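Local coordinates for protein TqaL (PDB 7EEH) that belongs to the 2OG-Fe dioxygenase family of the cupin clan and carries an iron ion in a double-stranded beta-helix fold, at residues B[78-83]-B[158-163]; B[92-97]-B[294-299]; B[210-215]-B[244-249]. The protein carries 1 engineered substitution. All coordinates share one frame; numbering follows the deposited sequence.

Contact 1: residues B[78-83]-B[158-163]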
loop_
_atom_site.group_PDB
_atom_site.type_symbol
_atom_site.label_atom_id
_atom_site.label_comp_id
_atom_site.label_asym_id
_atom_site.label_seq_id
_atom_site.Cartn_x
_atom_site.Cartn_y
_atom_site.Cartn_z
ATOM N N ASN B 78 4.648 -17.250 33.404
ATOM C CA ASN B 78 4.318 -18.027 32.218
ATOM C C ASN B 78 2.844 -18.390 32.201
ATOM O O ASN B 78 2.141 -18.317 33.214
ATOM C CB ASN B 78 5.164 -19.294 32.108
ATOM C CG ASN B 78 4.832 -20.297 33.177
ATOM O OD1 ASN B 78 4.000 -21.174 32.974
ATOM N ND2 ASN B 78 5.473 -20.168 34.329
ATOM N N GLY B 79 2.388 -18.776 31.015
ATOM C CA GLY B 79 1.019 -19.203 30.814
ATOM C C GLY B 79 0.917 -20.055 29.573
ATOM O O GLY B 79 1.683 -19.885 28.617
ATOM N N ARG B 80 -0.025 -20.998 29.597
ATOM C CA ARG B 80 -0.303 -21.866 28.464
ATOM C C ARG B 80 -1.482 -21.298 27.696
ATOM O O ARG B 80 -2.501 -20.936 28.296
ATOM C CB ARG B 80 -0.625 -23.294 28.907
ATOM C CG ARG B 80 0.529 -24.064 29.527
ATOM C CD ARG B 80 0.018 -25.334 30.221
ATOM N NE ARG B 80 -0.549 -26.270 29.274
ATOM C CZ ARG B 80 -1.815 -26.677 29.243
ATOM N NH1 ARG B 80 -2.711 -26.262 30.132
ATOM N NH2 ARG B 80 -2.174 -27.524 28.300
ATOM N N PHE B 81 -1.341 -21.232 26.375
ATOM C CA PHE B 81 -2.417 -20.826 25.489
ATOM C C PHE B 81 -2.652 -21.924 24.468
ATOM O O PHE B 81 -1.800 -22.781 24.245
ATOM C CB PHE B 81 -2.111 -19.505 24.784
ATOM C CG PHE B 81 -1.898 -18.356 25.724
ATOM C CD1 PHE B 81 -0.653 -18.131 26.290
ATOM C CD2 PHE B 81 -2.942 -17.505 26.045
ATOM C CE1 PHE B 81 -0.452 -17.072 27.166
ATOM C CE2 PHE B 81 -2.752 -16.445 26.925
ATOM C CZ PHE B 81 -1.505 -16.231 27.485
ATOM N N CYS B 82 -3.835 -21.899 23.872
ATOM C CA CYS B 82 -4.231 -22.837 22.834
ATOM C C CYS B 82 -4.562 -22.059 21.568
ATOM O O CYS B 82 -5.427 -21.178 21.582
ATOM C CB CYS B 82 -5.442 -23.667 23.273
ATOM S SG CYS B 82 -6.114 -24.683 21.933
ATOM N N PHE B 83 -3.856 -22.358 20.486
ATOM C CA PHE B 83 -4.306 -21.948 19.162
ATOM C C PHE B 83 -5.328 -22.986 18.700
ATOM O O PHE B 83 -4.971 -24.132 18.420
ATOM C CB PHE B 83 -3.128 -21.848 18.198
ATOM C CG PHE B 83 -2.242 -20.642 18.417
ATOM C CD1 PHE B 83 -2.690 -19.369 18.123
ATOM C CD2 PHE B 83 -0.947 -20.797 18.886
ATOM C CE1 PHE B 83 -1.862 -18.268 18.296
ATOM C CE2 PHE B 83 -0.116 -19.706 19.068
ATOM C CZ PHE B 83 -0.576 -18.437 18.775
ATOM N N LYS B 158 -5.541 -28.248 17.274
ATOM C CA LYS B 158 -5.185 -27.384 18.389
ATOM C C LYS B 158 -3.676 -27.394 18.571
ATOM O O LYS B 158 -3.041 -28.444 18.439
ATOM C CB LYS B 158 -5.842 -27.848 19.700
ATOM C CG LYS B 158 -7.328 -27.554 19.818
ATOM C CD LYS B 158 -8.041 -28.603 20.670
ATOM C CE LYS B 158 -9.566 -28.490 20.558
ATOM N NZ LYS B 158 -10.052 -28.464 19.132
ATOM N N TRP B 159 -3.102 -26.229 18.869
ATOM C CA TRP B 159 -1.712 -26.130 19.284
ATOM C C TRP B 159 -1.653 -25.658 20.729
ATOM O O TRP B 159 -2.511 -24.903 21.183
ATOM C CB TRP B 159 -0.901 -25.136 18.438
ATOM C CG TRP B 159 -0.908 -25.291 16.939
ATOM C CD1 TRP B 159 -1.938 -25.027 16.100
ATOM C CD2 TRP B 159 0.199 -25.676 16.109
ATOM N NE1 TRP B 159 -1.563 -25.252 14.798
ATOM C CE2 TRP B 159 -0.256 -25.654 14.775
ATOM C CE3 TRP B 159 1.524 -26.062 16.369
ATOM C CZ2 TRP B 159 0.557 -25.994 13.701
ATOM C CZ3 TRP B 159 2.341 -26.398 15.298
ATOM C CH2 TRP B 159 1.848 -26.371 13.979
ATOM N N VAL B 160 -0.620 -26.095 21.435
ATOM C CA VAL B 160 -0.294 -25.588 22.761
ATOM C C VAL B 160 0.802 -24.555 22.593
ATOM O O VAL B 160 1.836 -24.840 21.980
ATOM C CB VAL B 160 0.180 -26.709 23.701
ATOM C CG1 VAL B 160 0.467 -26.138 25.101
ATOM C CG2 VAL B 160 -0.832 -27.828 23.749
ATOM N N CYS B 161 0.585 -23.363 23.135
ATOM C CA CYS B 161 1.590 -22.312 23.113
ATOM C C CYS B 161 1.936 -21.975 24.555
ATOM O O CYS B 161 1.102 -21.420 25.286
ATOM C CB CYS B 161 1.092 -21.082 22.366
ATOM S SG CYS B 161 2.255 -19.689 22.457
ATOM N N THR B 162 3.146 -22.331 24.974
ATOM C CA THR B 162 3.631 -21.962 26.294
ATOM C C THR B 162 4.393 -20.646 26.174
ATOM O O THR B 162 5.390 -20.563 25.451
ATOM C CB THR B 162 4.523 -23.047 26.900
ATOM O OG1 THR B 162 3.878 -24.312 26.769
ATOM C CG2 THR B 162 4.731 -22.776 28.384
ATOM N N LEU B 163 3.907 -19.623 26.864
ATOM C CA LEU B 163 4.451 -18.274 26.780
ATOM C C LEU B 163 5.140 -17.894 28.086
ATOM O O LEU B 163 4.518 -17.943 29.148
ATOM C CB LEU B 163 3.348 -17.268 26.449
ATOM C CG LEU B 163 4.123 -15.951 26.321
ATOM C CD1 LEU B 163 4.351 -15.477 24.933
ATOM C CD2 LEU B 163 3.578 -14.866 27.265
#
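Strands 74-84 and 158-170 are neighbours in the large antiparallel sheet of the cupin-type double-stranded beta-helix, and in this part of it G79 to F83 pair with L163 to W159. The two short strand axes come within 4.5 Å, with 155° between their directions. G79-L163, F81-C161 and F83-W159 are hydrogen-bonded pairs, each closed by two backbone bonds. Both bonds of the middle pair are short: F81 N to C161 O and C161 N to F81 O are each 2.7 Å. At the F83 end the bond from F83 N to W159 O lengthens to 3.0 Å and bends to 134° at the hydrogen, while its return bond, from W159 N to F83 O, stays straighter. In the non-hydrogen-bonded pairs R80-T162 and C82-V160, CA-H groups turn to the carbonyls instead, C82 CA lying 3.2 Å from W159 O.

R80, C82, V160 and T162 occupy one face of the sheet. There C82 SG packs against K158 CG, and R80 leaves the sheet and bends at chi3, its guanidinium donating through NH2 to S294 O and NH1 to E94 O in neighbouring loops. The other face, with F81, F83, W159, C161 and L163, is buried and apolar; helix 128-141 lays L134 on F81 and F83, and F130 on L163. F81 keeps CG beside its backbone N (chi1 -60°), which brings the edge of its ring, at CE1, to 3.9 Å from L163 CB. F83 and W159 meet along their CB atoms, and R278 makes a cation-pi contact with the indole. C161 touches the F83 ring obliquely: its CB is 3.8 Å from F83 CE2, and its SG makes a sulfur-aromatic contact 5.3 Å from the F83 centroid.

Contact 2: residues B[92-97]-B[294-299]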
loop_
_atom_site.group_PDB
_atom_site.type_symbol
_atom_site.label_atom_id
_atom_site.label_comp_id
_atom_site.label_asym_id
_atom_site.label_seq_id
_atom_site.Cartn_x
_atom_site.Cartn_y
_atom_site.Cartn_z
ATOM N N ARG B 92 -6.633 -18.768 26.851
ATOM C CA ARG B 92 -5.785 -19.122 27.978
ATOM C C ARG B 92 -6.232 -20.463 28.539
ATOM O O ARG B 92 -7.425 -20.672 28.775
ATOM C CB ARG B 92 -5.863 -18.043 29.060
ATOM C CG ARG B 92 -5.056 -18.339 30.314
ATOM C CD ARG B 92 -3.577 -18.230 30.034
ATOM N NE ARG B 92 -2.766 -18.437 31.225
ATOM C CZ ARG B 92 -2.463 -17.473 32.088
ATOM N NH1 ARG B 92 -2.890 -16.237 31.885
ATOM N NH2 ARG B 92 -1.721 -17.742 33.151
ATOM N N LEU B 93 -5.282 -21.363 28.759
ATOM C CA LEU B 93 -5.550 -22.664 29.356
ATOM C C LEU B 93 -5.194 -22.654 30.839
ATOM O O LEU B 93 -4.410 -21.831 31.304
ATOM C CB LEU B 93 -4.750 -23.761 28.663
ATOM C CG LEU B 93 -4.929 -23.912 27.159
ATOM C CD1 LEU B 93 -3.974 -24.974 26.661
ATOM C CD2 LEU B 93 -6.358 -24.290 26.855
ATOM N N GLU B 94 -5.769 -23.608 31.569
ATOM C CA GLU B 94 -5.501 -23.755 32.991
ATOM C C GLU B 94 -4.043 -24.130 33.227
ATOM O O GLU B 94 -3.360 -24.675 32.349
ATOM C CB GLU B 94 -6.398 -24.841 33.591
ATOM C CG GLU B 94 -6.085 -26.221 33.034
ATOM C CD GLU B 94 -6.746 -27.343 33.816
ATOM O OE1 GLU B 94 -7.455 -27.042 34.792
ATOM O OE2 GLU B 94 -6.555 -28.521 33.443
ATOM N N PHE B 95 -3.575 -23.846 34.441
ATOM C CA PHE B 95 -2.266 -24.325 34.858
ATOM C C PHE B 95 -2.223 -25.841 34.775
ATOM O O PHE B 95 -3.180 -26.521 35.151
ATOM C CB PHE B 95 -1.946 -23.883 36.286
ATOM C CG PHE B 95 -0.651 -24.440 36.807
ATOM C CD1 PHE B 95 0.555 -23.894 36.411
ATOM C CD2 PHE B 95 -0.638 -25.530 37.668
ATOM C CE1 PHE B 95 1.756 -24.414 36.869
ATOM C CE2 PHE B 95 0.559 -26.051 38.130
ATOM C CZ PHE B 95 1.758 -25.489 37.732
ATOM N N GLN B 96 -1.107 -26.366 34.273
ATOM C CA GLN B 96 -0.861 -27.806 34.229
ATOM C C GLN B 96 0.559 -28.070 34.712
ATOM O O GLN B 96 1.526 -27.575 34.094
ATOM C CB GLN B 96 -1.072 -28.390 32.829
ATOM C CG GLN B 96 -1.054 -29.913 32.842
ATOM C CD GLN B 96 -1.324 -30.554 31.488
ATOM O OE1 GLN B 96 -1.668 -29.883 30.518
ATOM N NE2 GLN B 96 -1.210 -31.869 31.436
ATOM N N PRO B 97 0.743 -28.846 35.791
ATOM C CA PRO B 97 2.050 -29.151 36.383
ATOM C C PRO B 97 2.829 -30.208 35.596
ATOM O O PRO B 97 3.784 -29.859 34.898
ATOM C CB PRO B 97 1.677 -29.668 37.773
ATOM C CG PRO B 97 0.341 -30.318 37.569
ATOM C CD PRO B 97 -0.363 -29.503 36.516
ATOM N N SER B 294 -3.510 -30.845 28.837
ATOM C CA SER B 294 -4.868 -30.478 29.190
ATOM C C SER B 294 -5.273 -29.258 28.379
ATOM O O SER B 294 -4.505 -28.299 28.270
ATOM C CB SER B 294 -4.979 -30.178 30.685
ATOM O OG SER B 294 -6.000 -29.229 30.925
ATOM N N PHE B 295 -6.479 -29.287 27.816
ATOM C CA PHE B 295 -7.013 -28.143 27.092
ATOM C C PHE B 295 -8.154 -27.464 27.840
ATOM O O PHE B 295 -8.899 -26.672 27.252
ATOM C CB PHE B 295 -7.437 -28.555 25.685
ATOM C CG PHE B 295 -6.272 -28.826 24.772
ATOM C CD1 PHE B 295 -5.575 -27.774 24.186
ATOM C CD2 PHE B 295 -5.852 -30.123 24.530
ATOM C CE1 PHE B 295 -4.492 -28.013 23.356
ATOM C CE2 PHE B 295 -4.766 -30.380 23.698
ATOM C CZ PHE B 295 -4.088 -29.323 23.109
ATOM N N ARG B 296 -8.284 -27.732 29.133
ATOM C CA ARG B 296 -9.255 -27.015 29.941
ATOM C C ARG B 296 -8.899 -25.531 29.972
ATOM O O ARG B 296 -7.744 -25.178 30.250
ATOM C CB ARG B 296 -9.295 -27.588 31.357
ATOM C CG ARG B 296 -9.670 -29.067 31.369
ATOM C CD ARG B 296 -9.847 -29.615 32.779
ATOM N NE ARG B 296 -10.744 -28.785 33.575
ATOM C CZ ARG B 296 -12.070 -28.785 33.463
ATOM N NH1 ARG B 296 -12.671 -29.577 32.578
ATOM N NH2 ARG B 296 -12.796 -27.990 34.242
ATOM N N PRO B 297 -9.834 -24.642 29.674
ATOM C CA PRO B 297 -9.539 -23.213 29.770
ATOM C C PRO B 297 -9.335 -22.800 31.220
ATOM O O PRO B 297 -9.730 -23.494 32.164
ATOM C CB PRO B 297 -10.776 -22.546 29.160
ATOM C CG PRO B 297 -11.842 -23.584 29.221
ATOM C CD PRO B 297 -11.168 -24.905 29.116
ATOM N N HIS B 298 -8.673 -21.661 31.390
ATOM C CA HIS B 298 -8.346 -21.189 32.726
ATOM C C HIS B 298 -9.606 -20.656 33.387
ATOM O O HIS B 298 -10.329 -19.847 32.800
ATOM C CB HIS B 298 -7.270 -20.106 32.662
ATOM C CG HIS B 298 -6.487 -19.946 33.927
ATOM N ND1 HIS B 298 -7.063 -19.541 35.112
ATOM C CD2 HIS B 298 -5.168 -20.107 34.184
ATOM C CE1 HIS B 298 -6.132 -19.473 36.049
ATOM N NE2 HIS B 298 -4.975 -19.814 35.511
ATOM N N GLU B 299 -9.878 -21.122 34.604
ATOM C CA GLU B 299 -11.133 -20.760 35.255
ATOM C C GLU B 299 -11.073 -19.364 35.858
ATOM O O GLU B 299 -12.066 -18.630 35.831
ATOM C CB GLU B 299 -11.485 -21.797 36.327
ATOM C CG GLU B 299 -12.161 -23.041 35.780
ATOM C CD GLU B 299 -13.603 -23.158 36.225
ATOM O OE1 GLU B 299 -13.973 -22.478 37.204
ATOM O OE2 GLU B 299 -14.368 -23.926 35.597
#
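E94 and Q96 both reach S294, one taking its hydroxyl and the other its backbone N-H, in a junction of two irregular segments. S294 OG donates to E94 OE2 across 2.7 Å, meeting the carboxylate on its anti side and somewhat out of its plane. Next to it S294 N gives a nearly straight bond to Q96 OE1, also 2.7 Å. E94 can reach S294 because its CG lies between the backbone N and the carbonyl carbon (chi1 65°) and the rest of the chain is extended. The carboxylate then crosses the R296 side chain obliquely, with R296 CD 3.5 Å from E94 OE2; the salt bridge from R296 NE to E94 OE1 is long, at 3.9 Å.

Backbone bonds run alongside. E94 N donates to R296 O at 2.8 Å, H298 N donates less directly to R92 O, from above the carbonyl plane, and L93 and P297 form a single bridge between them. S294 OG also accepts, at 3.3 Å, the N-H of R296, an ST turn, while donating its own hydrogen to E94. Farther along, H298 lies alongside R92, the imidazole and guanidinium planes 63° apart. H298 CD2 sits over one guanidinium face, and the same carbon brings the ring edge to 3.4 Å from L93 O.

Second-shell partners hold the polar ends: E119 takes H298 NE2, Q125 and the carbonyl of V120 take R92 NH1, and the carbonyl of I292 takes Q96 NE2. L93, its CD1 against F295 CD1, turns inward onto C82. The whole junction sits near the surface, where strand 89-92 runs out, with strand 74-84 under L93, strand 158-170 under F295, and helix 122-125 reached through R92.

Contact 3: residues B[210-215]-B[244-249]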
loop_
_atom_site.group_PDB
_atom_site.type_symbol
_atom_site.label_atom_id
_atom_site.label_comp_id
_atom_site.label_asym_id
_atom_site.label_seq_id
_atom_site.Cartn_x
_atom_site.Cartn_y
_atom_site.Cartn_z
ATOM N N THR B 210 21.427 -14.236 19.013
ATOM C CA THR B 210 20.877 -15.555 18.705
ATOM C C THR B 210 21.519 -16.046 17.415
ATOM O O THR B 210 21.418 -15.378 16.378
ATOM C CB THR B 210 19.353 -15.514 18.566
ATOM O OG1 THR B 210 18.774 -14.883 19.717
ATOM C CG2 THR B 210 18.763 -16.927 18.395
ATOM N N PHE B 211 22.214 -17.179 17.495
ATOM C CA PHE B 211 22.732 -17.882 16.328
ATOM C C PHE B 211 21.783 -19.011 15.965
ATOM O O PHE B 211 21.236 -19.676 16.843
ATOM C CB PHE B 211 24.128 -18.458 16.597
ATOM C CG PHE B 211 25.132 -17.427 16.996
ATOM C CD1 PHE B 211 25.813 -16.707 16.035
ATOM C CD2 PHE B 211 25.375 -17.157 18.334
ATOM C CE1 PHE B 211 26.735 -15.737 16.391
ATOM C CE2 PHE B 211 26.299 -16.183 18.706
ATOM C CZ PHE B 211 26.979 -15.474 17.726
HETATM N N MSE B 212 21.588 -19.231 14.676
HETATM C CA MSE B 212 20.885 -20.431 14.276
HETATM C C MSE B 212 21.791 -21.269 13.406
HETATM O O MSE B 212 22.552 -20.742 12.589
HETATM C CB MSE B 212 19.598 -20.091 13.561
HETATM C CG MSE B 212 18.574 -19.440 14.490
HETATM SE SE MSE B 212 17.276 -18.632 13.331
HETATM C CE MSE B 212 16.996 -20.165 12.229
ATOM N N HIS B 213 21.692 -22.578 13.598
ATOM C CA HIS B 213 22.612 -23.538 13.020
ATOM C C HIS B 213 21.808 -24.584 12.267
ATOM O O HIS B 213 20.627 -24.805 12.551
ATOM C CB HIS B 213 23.472 -24.210 14.104
ATOM C CG HIS B 213 23.845 -23.306 15.241
ATOM N ND1 HIS B 213 24.981 -22.528 15.231
ATOM C CD2 HIS B 213 23.231 -23.058 16.423
ATOM C CE1 HIS B 213 25.056 -21.844 16.360
ATOM N NE2 HIS B 213 24.002 -22.143 17.098
ATOM N N ASP B 214 22.449 -25.220 11.291
ATOM C CA ASP B 214 21.818 -26.367 10.656
ATOM C C ASP B 214 21.881 -27.565 11.602
ATOM O O ASP B 214 22.502 -27.518 12.666
ATOM C CB ASP B 214 22.460 -26.665 9.290
ATOM C CG ASP B 214 23.921 -27.077 9.392
ATOM O OD1 ASP B 214 24.242 -27.995 10.168
ATOM O OD2 ASP B 214 24.755 -26.502 8.662
HETATM N N MSE B 215 21.186 -28.627 11.235
HETATM C CA MSE B 215 21.041 -29.814 12.100
HETATM C C MSE B 215 22.354 -30.567 12.313
HETATM O O MSE B 215 22.382 -31.407 13.153
HETATM C CB MSE B 215 19.908 -30.705 11.600
HETATM C CG MSE B 215 18.628 -29.954 11.407
HETATM SE SE MSE B 215 17.934 -29.326 13.077
HETATM C CE MSE B 215 17.525 -30.927 13.992
ATOM N N LEU B 244 12.044 -12.605 16.440
ATOM C CA LEU B 244 12.591 -13.752 15.720
ATOM C C LEU B 244 11.596 -14.898 15.802
ATOM O O LEU B 244 11.131 -15.229 16.897
ATOM C CB LEU B 244 13.927 -14.188 16.330
ATOM C CG LEU B 244 14.481 -15.495 15.770
ATOM C CD1 LEU B 244 14.949 -15.295 14.327
ATOM C CD2 LEU B 244 15.600 -16.056 16.661
ATOM N N LEU B 245 11.271 -15.501 14.659
ATOM C CA LEU B 245 10.440 -16.696 14.602
ATOM C C LEU B 245 11.209 -17.782 13.854
ATOM O O LEU B 245 11.786 -17.514 12.800
ATOM C CB LEU B 245 9.112 -16.389 13.894
ATOM C CG LEU B 245 8.128 -17.527 13.601
ATOM C CD1 LEU B 245 7.540 -18.042 14.900
ATOM C CD2 LEU B 245 7.023 -17.002 12.704
ATOM N N LEU B 246 11.231 -19.005 14.386
ATOM C CA LEU B 246 12.026 -20.067 13.774
ATOM C C LEU B 246 11.295 -21.399 13.857
ATOM O O LEU B 246 10.562 -21.662 14.811
ATOM C CB LEU B 246 13.414 -20.195 14.422
ATOM C CG LEU B 246 13.556 -20.489 15.920
ATOM C CD1 LEU B 246 13.493 -21.986 16.227
ATOM C CD2 LEU B 246 14.866 -19.909 16.421
ATOM N N VAL B 247 11.513 -22.240 12.848
ATOM C CA VAL B 247 10.988 -23.605 12.841
ATOM C C VAL B 247 11.908 -24.442 13.722
ATOM O O VAL B 247 13.072 -24.659 13.384
ATOM C CB VAL B 247 10.902 -24.174 11.423
ATOM C CG1 VAL B 247 10.442 -25.664 11.452
ATOM C CG2 VAL B 247 9.963 -23.319 10.577
ATOM N N ASP B 248 11.398 -24.885 14.874
ATOM C CA ASP B 248 12.274 -25.415 15.918
ATOM C C ASP B 248 12.783 -26.816 15.595
ATOM O O ASP B 248 13.797 -27.246 16.161
ATOM C CB ASP B 248 11.530 -25.427 17.258
ATOM C CG ASP B 248 12.411 -25.884 18.421
ATOM O OD1 ASP B 248 13.485 -25.284 18.639
ATOM O OD2 ASP B 248 12.022 -26.849 19.109
ATOM N N THR B 249 12.099 -27.526 14.699
ATOM C CA THR B 249 12.473 -28.870 14.291
ATOM C C THR B 249 13.493 -28.893 13.160
ATOM O O THR B 249 14.049 -29.955 12.870
ATOM C CB THR B 249 11.229 -29.643 13.850
ATOM O OG1 THR B 249 10.477 -28.830 12.945
ATOM C CG2 THR B 249 10.351 -29.980 15.043
#
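Strands 210-213 and 244-247 run roughly the same way, 21° apart, but their axes stay 10.2 Å from each other, and no hydrogen bond joins the two segments. Side chains fill the gap. T210 and L244 meet tip to tip, T210 CG2 lying 3.7 Å from L244 CD2. One step along, the side chain of selenomethionine M212 runs antiparallel to those of L244 and L246, passing alongside each; its SE lies 4.2 Å from L244 CD1 and 4.1 Å from L246 CD2. The bend at chi3 (49°) turns the methyl aside, so that SE rather than CE makes the contact with both leucines.

This is packing between the two facing sheets of the double-stranded beta-helix: strand 209-213 is the middle strand of the smaller sheet, and 243-247 belongs to the larger. The iron lies nearby, bound by H184, D186 and H253, about 7 Å from the side chain of L246. Past the strand end D248 is a second-shell residue: its carboxylate accepts from the backbone N atoms of D186 and V188, forms a salt bridge with R149, and touches H253. At the exposed end of the contact selenomethionine M215, bent at both chi2 and chi3, brings CE to 3.8 Å from T249 O.

In the fold
Contacts 1 and 3 are buried and both involve the large sheet, yet they hold it differently: contact 1 joins adjacent strands within it through backbone bonds, whereas contact 3 packs it against the smaller sheet mainly by apolar side chains, without hydrogen bonds. Contact 2 lies at the surface, between loops, and depends on polar side chains as much as on backbone. It adjoins contact 1, with centres about 9 Å apart, and the R80 guanidinium of contact 1 hydrogen-bonds to backbone carbonyls of both its segments. Contact 3 is remote from both, its centre about 20 Å from that of contact 1 and 28 Å from that of contact 2, and its residues lie close to the iron.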